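Local coordinates for protein Succinylglutamatedesuccinylase/aspartoacylase (PDB 3CDX) that probably hydrolyses carbon-nitrogen bonds of linear amides, or ester bonds, as a metal-dependent enzyme of the succinylglutamate desuccinylase/aspartoacylase family, and binds calcium in this crystal, at residues 61-66 and 111-116; 53-58 and 141-146. All coordinates share one frame; numbering follows the deposited sequence.

Contact 1 (61-66 and 111-116); sequences GVHGDE and GRDINR. With CA (calcium ion), chain G.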
ATOM      1  N   GLY A  61     -10.349 -18.884 -15.733  1.00 22.42           N
ATOM      2  CA  GLY A  61      -9.630 -17.713 -15.215  1.00 22.55           C
ATOM      3  C   GLY A  61     -10.561 -16.618 -14.730  1.00 23.21           C
ATOM      4  O   GLY A  61     -10.198 -15.449 -14.709  1.00 22.52           O
ATOM      5  N   VAL A  62     -11.768 -17.006 -14.305  1.00 23.63           N
ATOM      6  CA  VAL A  62     -12.671 -16.064 -13.651  1.00 24.16           C
ATOM      7  C   VAL A  62     -11.999 -15.565 -12.377  1.00 23.76           C
ATOM      8  O   VAL A  62     -12.156 -14.407 -12.001  1.00 22.71           O
ATOM      9  CB  VAL A  62     -14.053 -16.721 -13.398  1.00 23.95           C
ATOM     10  CG1 VAL A  62     -14.848 -16.006 -12.285  1.00 25.11           C
ATOM     11  CG2 VAL A  62     -14.847 -16.754 -14.736  1.00 24.63           C
ATOM     12  N   HIS A  63     -11.243 -16.464 -11.731  1.00 24.30           N
ATOM     13  CA  HIS A  63     -10.302 -16.121 -10.679  1.00 24.15           C
ATOM     14  C   HIS A  63      -8.896 -16.273 -11.230  1.00 24.96           C
ATOM     15  O   HIS A  63      -8.587 -17.256 -11.902  1.00 24.84           O
ATOM     16  CB  HIS A  63     -10.530 -16.994  -9.430  1.00 25.32           C
ATOM     17  CG  HIS A  63     -11.809 -16.668  -8.710  1.00 23.88           C
ATOM     18  ND1 HIS A  63     -12.681 -17.633  -8.259  1.00 23.58           N
ATOM     19  CD2 HIS A  63     -12.376 -15.477  -8.389  1.00 22.98           C
ATOM     20  CE1 HIS A  63     -13.734 -17.060  -7.694  1.00 21.86           C
ATOM     21  NE2 HIS A  63     -13.568 -15.749  -7.748  1.00 21.09           N
ATOM     22  N   GLY A  64      -8.064 -15.268 -11.005  1.00 24.96           N
ATOM     23  CA  GLY A  64      -6.761 -15.221 -11.651  1.00 23.64           C
ATOM     24  C   GLY A  64      -5.814 -16.345 -11.252  1.00 22.89           C
ATOM     25  O   GLY A  64      -4.923 -16.712 -12.045  1.00 22.51           O
ATOM     26  N   ASP A  65      -6.004 -16.882 -10.047  1.00 22.49           N
ATOM     27  CA  ASP A  65      -5.129 -17.933  -9.492  1.00 24.09           C
ATOM     28  C   ASP A  65      -5.661 -19.366  -9.698  1.00 24.09           C
ATOM     29  O   ASP A  65      -5.209 -20.305  -9.064  1.00 25.29           O
ATOM     30  CB  ASP A  65      -4.847 -17.687  -7.992  1.00 24.56           C
ATOM     31  CG  ASP A  65      -6.114 -17.682  -7.127  1.00 25.21           C
ATOM     32  OD1 ASP A  65      -7.250 -17.593  -7.640  1.00 23.43           O
ATOM     33  OD2 ASP A  65      -5.965 -17.730  -5.900  1.00 25.71           O
ATOM     34  N   GLU A  66      -6.652 -19.526 -10.559  1.00 23.63           N
ATOM     35  CA  GLU A  66      -7.184 -20.858 -10.803  1.00 23.41           C
ATOM     36  C   GLU A  66      -6.808 -21.228 -12.218  1.00 22.66           C
ATOM     37  O   GLU A  66      -7.430 -20.760 -13.141  1.00 22.90           O
ATOM     38  CB  GLU A  66      -8.673 -20.855 -10.556  1.00 22.15           C
ATOM     39  CG  GLU A  66      -8.943 -20.530  -9.130  1.00 25.54           C
ATOM     40  CD  GLU A  66     -10.389 -20.351  -8.807  1.00 27.80           C
ATOM     41  OE1 GLU A  66     -11.249 -20.686  -9.670  1.00 27.67           O
ATOM     42  OE2 GLU A  66     -10.645 -19.840  -7.685  1.00 27.35           O
ATOM     43  N   GLY A 111     -10.344  -4.492  -6.334  1.00 25.70           N
ATOM     44  CA  GLY A 111     -10.315  -5.327  -5.157  1.00 24.84           C
ATOM     45  C   GLY A 111     -11.493  -6.257  -5.012  1.00 25.88           C
ATOM     46  O   GLY A 111     -11.681  -6.871  -3.937  1.00 24.80           O
ATOM     47  N   ARG A 112     -12.323  -6.344  -6.050  1.00 25.17           N
ATOM     48  CA  ARG A 112     -13.480  -7.217  -5.983  1.00 26.46           C
ATOM     49  C   ARG A 112     -13.201  -8.700  -6.293  1.00 27.63           C
ATOM     50  O   ARG A 112     -12.367  -9.054  -7.130  1.00 25.98           O
ATOM     51  CB  ARG A 112     -14.632  -6.720  -6.883  1.00 26.75           C
ATOM     52  CG  ARG A 112     -15.254  -5.316  -6.488  1.00 29.65           C
ATOM     53  CD  ARG A 112     -15.842  -5.234  -5.055  1.00 28.20           C
ATOM     54  NE  ARG A 112     -17.085  -6.021  -4.873  1.00 31.85           N
ATOM     55  CZ  ARG A 112     -18.319  -5.634  -5.239  1.00 31.81           C
ATOM     56  NH1 ARG A 112     -19.361  -6.436  -5.004  1.00 30.79           N
ATOM     57  NH2 ARG A 112     -18.532  -4.452  -5.839  1.00 30.49           N
ATOM     58  N   ASP A 113     -13.970  -9.560  -5.639  1.00 28.14           N
ATOM     59  CA  ASP A 113     -14.090 -10.936  -6.085  1.00 29.17           C
ATOM     60  C   ASP A 113     -15.149 -10.896  -7.175  1.00 29.01           C
ATOM     61  O   ASP A 113     -16.321 -10.705  -6.884  1.00 29.64           O
ATOM     62  CB  ASP A 113     -14.553 -11.824  -4.944  1.00 28.98           C
ATOM     63  CG  ASP A 113     -14.541 -13.308  -5.325  1.00 30.85           C
ATOM     64  OD1 ASP A 113     -14.757 -13.629  -6.519  1.00 26.97           O
ATOM     65  OD2 ASP A 113     -14.301 -14.132  -4.411  1.00 31.14           O
ATOM     66  N   ILE A 114     -14.746 -11.049  -8.425  1.00 28.48           N
ATOM     67  CA  ILE A 114     -15.686 -10.899  -9.522  1.00 29.09           C
ATOM     68  C   ILE A 114     -16.864 -11.855  -9.401  1.00 29.46           C
ATOM     69  O   ILE A 114     -17.956 -11.547  -9.885  1.00 29.62           O
ATOM     70  CB  ILE A 114     -14.994 -11.047 -10.896  1.00 28.58           C
ATOM     71  CG1 ILE A 114     -15.915 -10.651 -12.062  1.00 28.58           C
ATOM     72  CG2 ILE A 114     -14.452 -12.476 -11.064  1.00 30.37           C
ATOM     73  CD1 ILE A 114     -15.143 -10.450 -13.444  1.00 28.51           C
ATOM     74  N   ASN A 115     -16.641 -13.005  -8.760  1.00 28.88           N
ATOM     75  CA  ASN A 115     -17.674 -14.013  -8.604  1.00 29.96           C
ATOM     76  C   ASN A 115     -18.565 -13.755  -7.397  1.00 31.41           C
ATOM     77  O   ASN A 115     -19.292 -14.637  -6.956  1.00 31.78           O
ATOM     78  CB  ASN A 115     -17.043 -15.406  -8.504  1.00 29.43           C
ATOM     79  CG  ASN A 115     -17.694 -16.422  -9.432  1.00 30.61           C
ATOM     80  OD1 ASN A 115     -18.394 -16.062 -10.385  1.00 31.26           O
ATOM     81  ND2 ASN A 115     -17.426 -17.723  -9.178  1.00 30.58           N
ATOM     82  N   ARG A 116     -18.464 -12.554  -6.828  1.00 32.43           N
ATOM     83  CA  ARG A 116     -19.480 -12.054  -5.931  1.00 34.00           C
ATOM     84  C   ARG A 116     -20.118 -10.812  -6.583  1.00 34.29           C
ATOM     85  O   ARG A 116     -20.807 -10.052  -5.876  1.00 33.82           O
ATOM     86  CB  ARG A 116     -18.874 -11.681  -4.551  1.00 34.65           C
ATOM     87  CG  ARG A 116     -18.149 -12.799  -3.814  1.00 37.13           C
ATOM     88  CD  ARG A 116     -19.053 -14.016  -3.588  1.00 43.49           C
ATOM     89  NE  ARG A 116     -18.430 -15.081  -2.796  1.00 47.01           N
ATOM     90  CZ  ARG A 116     -17.982 -16.246  -3.278  1.00 50.61           C
ATOM     91  NH1 ARG A 116     -18.061 -16.524  -4.574  1.00 51.24           N
ATOM     92  NH2 ARG A 116     -17.433 -17.139  -2.453  1.00 51.66           N
TER
HETATM   93 CA    CA G 401     -12.952 -19.992  -8.364  1.00 51.54          CA
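The His63 ring is engaged at two points of its edge: NE2 meets the carboxylate of Asp113 and ND1 binds the calcium ion, while CB of Asn115 approaches obliquely. This is a metal-His-carboxylate arrangement, here in the metal site of a zinc-exopeptidase-clan domain. The His63 NE2 to Asp113 OD1 hydrogen bond is 2.7 Å, and OD1 lies only 10° out of the ring plane. The carboxylate is turned 73° against that ring and receives NE2 on its syn side, out of its own plane. OD1 also accepts from the backbone N of Asn115 at 3.0 Å, which closes an Asx turn; the two donors reach it from opposite faces. The first torsion of Asp113 (chi1 -174°) swings the carboxylate away from its own backbone N and brings it to the imidazole, and OD2 is held by Arg105 and by Ser32 of the second subunit. These bonds probably fix the rotation of the carboxylate and, through it, of the metal-binding ring. The Asn115 amide stands nearly perpendicular to the ring, its OD1 bonded to the backbone N of Phe199. Beside the polar link, CG1 of Val62 packs on CG2 of Ile114 at 3.8 Å. The type I turn from His63 to Glu66 carries two of the calcium-binding residues, and His149 is the third: His63 ND1 binds the ion at 2.4 Å, and Glu66 grips it with both oxygens, OE1 at 2.3 Å and OE2 at 2.4 Å.

Contact 2 (53-58 and 141-146); sequences GPTVLL and MADISV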
ATOM      1  N   GLY A  53     -25.749 -27.263 -34.725  1.00 37.31           N
ATOM      2  CA  GLY A  53     -25.686 -27.835 -33.364  1.00 35.32           C
ATOM      3  C   GLY A  53     -25.771 -26.786 -32.273  1.00 33.40           C
ATOM      4  O   GLY A  53     -25.959 -25.600 -32.573  1.00 33.45           O
ATOM      5  N   PRO A  54     -25.670 -27.226 -31.004  1.00 32.42           N
ATOM      6  CA  PRO A  54     -25.788 -26.360 -29.836  1.00 31.68           C
ATOM      7  C   PRO A  54     -24.506 -25.550 -29.601  1.00 30.97           C
ATOM      8  O   PRO A  54     -23.454 -25.808 -30.242  1.00 30.03           O
ATOM      9  CB  PRO A  54     -26.043 -27.345 -28.693  1.00 31.50           C
ATOM     10  CG  PRO A  54     -25.383 -28.604 -29.117  1.00 32.93           C
ATOM     11  CD  PRO A  54     -25.477 -28.641 -30.626  1.00 32.35           C
ATOM     12  N   THR A  55     -24.604 -24.547 -28.725  1.00 29.44           N
ATOM     13  CA  THR A  55     -23.436 -23.726 -28.432  1.00 28.29           C
ATOM     14  C   THR A  55     -22.896 -24.170 -27.084  1.00 27.43           C
ATOM     15  O   THR A  55     -23.651 -24.221 -26.122  1.00 25.92           O
ATOM     16  CB  THR A  55     -23.770 -22.216 -28.431  1.00 29.32           C
ATOM     17  OG1 THR A  55     -24.073 -21.782 -29.773  1.00 29.60           O
ATOM     18  CG2 THR A  55     -22.558 -21.366 -27.875  1.00 26.84           C
ATOM     19  N   VAL A  56     -21.594 -24.483 -27.032  1.00 26.93           N
ATOM     20  CA  VAL A  56     -20.915 -24.783 -25.768  1.00 27.07           C
ATOM     21  C   VAL A  56     -20.011 -23.635 -25.360  1.00 26.20           C
ATOM     22  O   VAL A  56     -19.120 -23.252 -26.092  1.00 26.16           O
ATOM     23  CB  VAL A  56     -20.077 -26.088 -25.871  1.00 28.30           C
ATOM     24  CG1 VAL A  56     -19.290 -26.322 -24.593  1.00 26.52           C
ATOM     25  CG2 VAL A  56     -21.002 -27.296 -26.229  1.00 28.26           C
ATOM     26  N   LEU A  57     -20.239 -23.088 -24.169  1.00 26.12           N
ATOM     27  CA  LEU A  57     -19.410 -21.980 -23.697  1.00 24.92           C
ATOM     28  C   LEU A  57     -18.485 -22.476 -22.602  1.00 25.15           C
ATOM     29  O   LEU A  57     -18.946 -23.036 -21.596  1.00 25.39           O
ATOM     30  CB  LEU A  57     -20.275 -20.806 -23.237  1.00 24.90           C
ATOM     31  CG  LEU A  57     -19.639 -19.697 -22.379  1.00 24.76           C
ATOM     32  CD1 LEU A  57     -18.611 -18.842 -23.157  1.00 23.15           C
ATOM     33  CD2 LEU A  57     -20.732 -18.842 -21.750  1.00 23.78           C
ATOM     34  N   LEU A  58     -17.186 -22.237 -22.805  1.00 23.81           N
ATOM     35  CA  LEU A  58     -16.091 -22.722 -21.946  1.00 23.29           C
ATOM     36  C   LEU A  58     -15.357 -21.516 -21.373  1.00 23.19           C
ATOM     37  O   LEU A  58     -14.799 -20.698 -22.138  1.00 24.88           O
ATOM     38  CB  LEU A  58     -15.115 -23.609 -22.758  1.00 22.43           C
ATOM     39  CG  LEU A  58     -15.725 -24.882 -23.393  1.00 22.16           C
ATOM     40  CD1 LEU A  58     -14.741 -25.562 -24.245  1.00 21.60           C
ATOM     41  CD2 LEU A  58     -16.347 -25.833 -22.358  1.00 17.00           C
ATOM     42  N   MET A 141     -25.720 -16.669 -25.474  1.00 30.62           N
ATOM     43  CA  MET A 141     -25.494 -17.477 -26.701  1.00 29.56           C
ATOM     44  C   MET A 141     -25.403 -18.993 -26.425  1.00 30.16           C
ATOM     45  O   MET A 141     -25.469 -19.785 -27.341  1.00 30.60           O
ATOM     46  CB  MET A 141     -24.236 -17.018 -27.427  1.00 30.38           C
ATOM     47  CG  MET A 141     -24.394 -15.694 -28.242  1.00 31.06           C
ATOM     48  SD  MET A 141     -22.868 -15.220 -29.090  1.00 27.10           S
ATOM     49  CE  MET A 141     -21.818 -14.644 -27.753  1.00 28.89           C
ATOM     50  N   ALA A 142     -25.269 -19.391 -25.159  1.00 29.64           N
ATOM     51  CA  ALA A 142     -24.951 -20.781 -24.793  1.00 28.45           C
ATOM     52  C   ALA A 142     -26.137 -21.673 -24.522  1.00 28.10           C
ATOM     53  O   ALA A 142     -27.119 -21.254 -23.935  1.00 27.39           O
ATOM     54  CB  ALA A 142     -24.036 -20.822 -23.566  1.00 28.02           C
ATOM     55  N   ASP A 143     -25.957 -22.937 -24.889  1.00 27.82           N
ATOM     56  CA  ASP A 143     -26.839 -24.041 -24.559  1.00 27.91           C
ATOM     57  C   ASP A 143     -26.316 -24.773 -23.328  1.00 28.40           C
ATOM     58  O   ASP A 143     -27.090 -25.309 -22.510  1.00 27.42           O
ATOM     59  CB  ASP A 143     -26.863 -24.980 -25.775  1.00 28.10           C
ATOM     60  CG  ASP A 143     -27.561 -24.327 -26.946  1.00 29.85           C
ATOM     61  OD1 ASP A 143     -28.755 -24.047 -26.801  1.00 33.00           O
ATOM     62  OD2 ASP A 143     -26.926 -23.999 -27.955  1.00 31.80           O
ATOM     63  N   ILE A 144     -24.983 -24.800 -23.207  1.00 27.48           N
ATOM     64  CA  ILE A 144     -24.351 -25.311 -21.993  1.00 27.37           C
ATOM     65  C   ILE A 144     -23.106 -24.475 -21.654  1.00 26.00           C
ATOM     66  O   ILE A 144     -22.403 -24.029 -22.544  1.00 24.34           O
ATOM     67  CB  ILE A 144     -24.000 -26.828 -22.125  1.00 27.65           C
ATOM     68  CG1 ILE A 144     -23.354 -27.348 -20.818  1.00 28.19           C
ATOM     69  CG2 ILE A 144     -23.109 -27.070 -23.342  1.00 26.54           C
ATOM     70  CD1 ILE A 144     -23.072 -28.809 -20.832  1.00 28.10           C
ATOM     71  N   SER A 145     -22.835 -24.329 -20.353  1.00 26.28           N
ATOM     72  CA  SER A 145     -21.608 -23.689 -19.864  1.00 25.10           C
ATOM     73  C   SER A 145     -20.827 -24.607 -18.932  1.00 23.98           C
ATOM     74  O   SER A 145     -21.403 -25.261 -18.037  1.00 23.10           O
ATOM     75  CB  SER A 145     -21.936 -22.359 -19.151  1.00 25.03           C
ATOM     76  OG  SER A 145     -20.957 -22.021 -18.147  1.00 25.71           O
ATOM     77  N   VAL A 146     -19.521 -24.668 -19.179  1.00 22.80           N
ATOM     78  CA  VAL A 146     -18.555 -25.253 -18.245  1.00 22.39           C
ATOM     79  C   VAL A 146     -17.637 -24.102 -17.755  1.00 22.12           C
ATOM     80  O   VAL A 146     -16.892 -23.498 -18.513  1.00 22.32           O
ATOM     81  CB  VAL A 146     -17.716 -26.422 -18.832  1.00 22.19           C
ATOM     82  CG1 VAL A 146     -16.896 -27.107 -17.712  1.00 20.92           C
ATOM     83  CG2 VAL A 146     -18.635 -27.474 -19.551  1.00 22.13           C
TER
HETATM   84  O   HOH W   1     -18.822 -21.093 -18.950  1.00 28.43           O
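Val56 and Ile144 lie side by side on one face of a parallel strand pair, pointing the same way, with CG2 of Val56 3.6 Å from CG2 of Ile144. Leu58 and Val146 repeat this alignment two residues on, where CD2 of Leu58 rests against CB of Val146 at 3.8 Å. Leu57 and Ser145 occupy the other face; there CB of Leu57 meets CB of Ala142. Bridges Val56-Ile144, Leu57-Ser145 and Leu58-Val146 set the parallel register, and the axes of 55-58 and 144-146 approach to 4.9 Å at 20°. Leu57 supplies both central backbone bonds, its N donating to Ile144 O at 2.9 Å and its O accepting from Val146 N. Where the pair begins, Asp143 crosses Thr55 at about a right angle. CG of Asp143 is anti to its carbonyl carbon (chi1 -68°), beside the backbone N, a setting in which OD2 accepts from Thr55 N through its anti lone pair, at a modelled 2.5 Å that is doubtfully short. In return, Thr55 O accepts from both Asp143 N at 2.9 Å and Ile144 N at 3.3 Å. An alanine in place of Asp143 would remove the carboxylate and is likely to leave Thr55 N without its acceptor across the contact. Strand 87-92 pairs along the far edge of 55-58, and Arg88 bonds Thr55 OG1. Helix 223-239 packs on the Val56, Leu58 and Val146 face, whereas helix 199-205 meets Ser145 on the other.

In the fold
Contact 2 joins two parallel strands of the catalytic domain, and the chain leads from both toward the calcium site. Strand 55-60 runs out of contact 2 into the loop 61-66 of contact 1, which supplies His63 and Glu66; strand 144-148 is followed directly by His149, the third protein residue of the site. The centres of the two contacts are about 21 Å apart, and the segments adjoin in sequence without otherwise touching. Contact 2 lies away from the metal: the side chain of Val146, at its end toward the site, is about 8 Å from that of His149 and about 12 Å from the calcium ion. Contact 1 brings Asn115 to about 4 Å from His149, side chain to side chain.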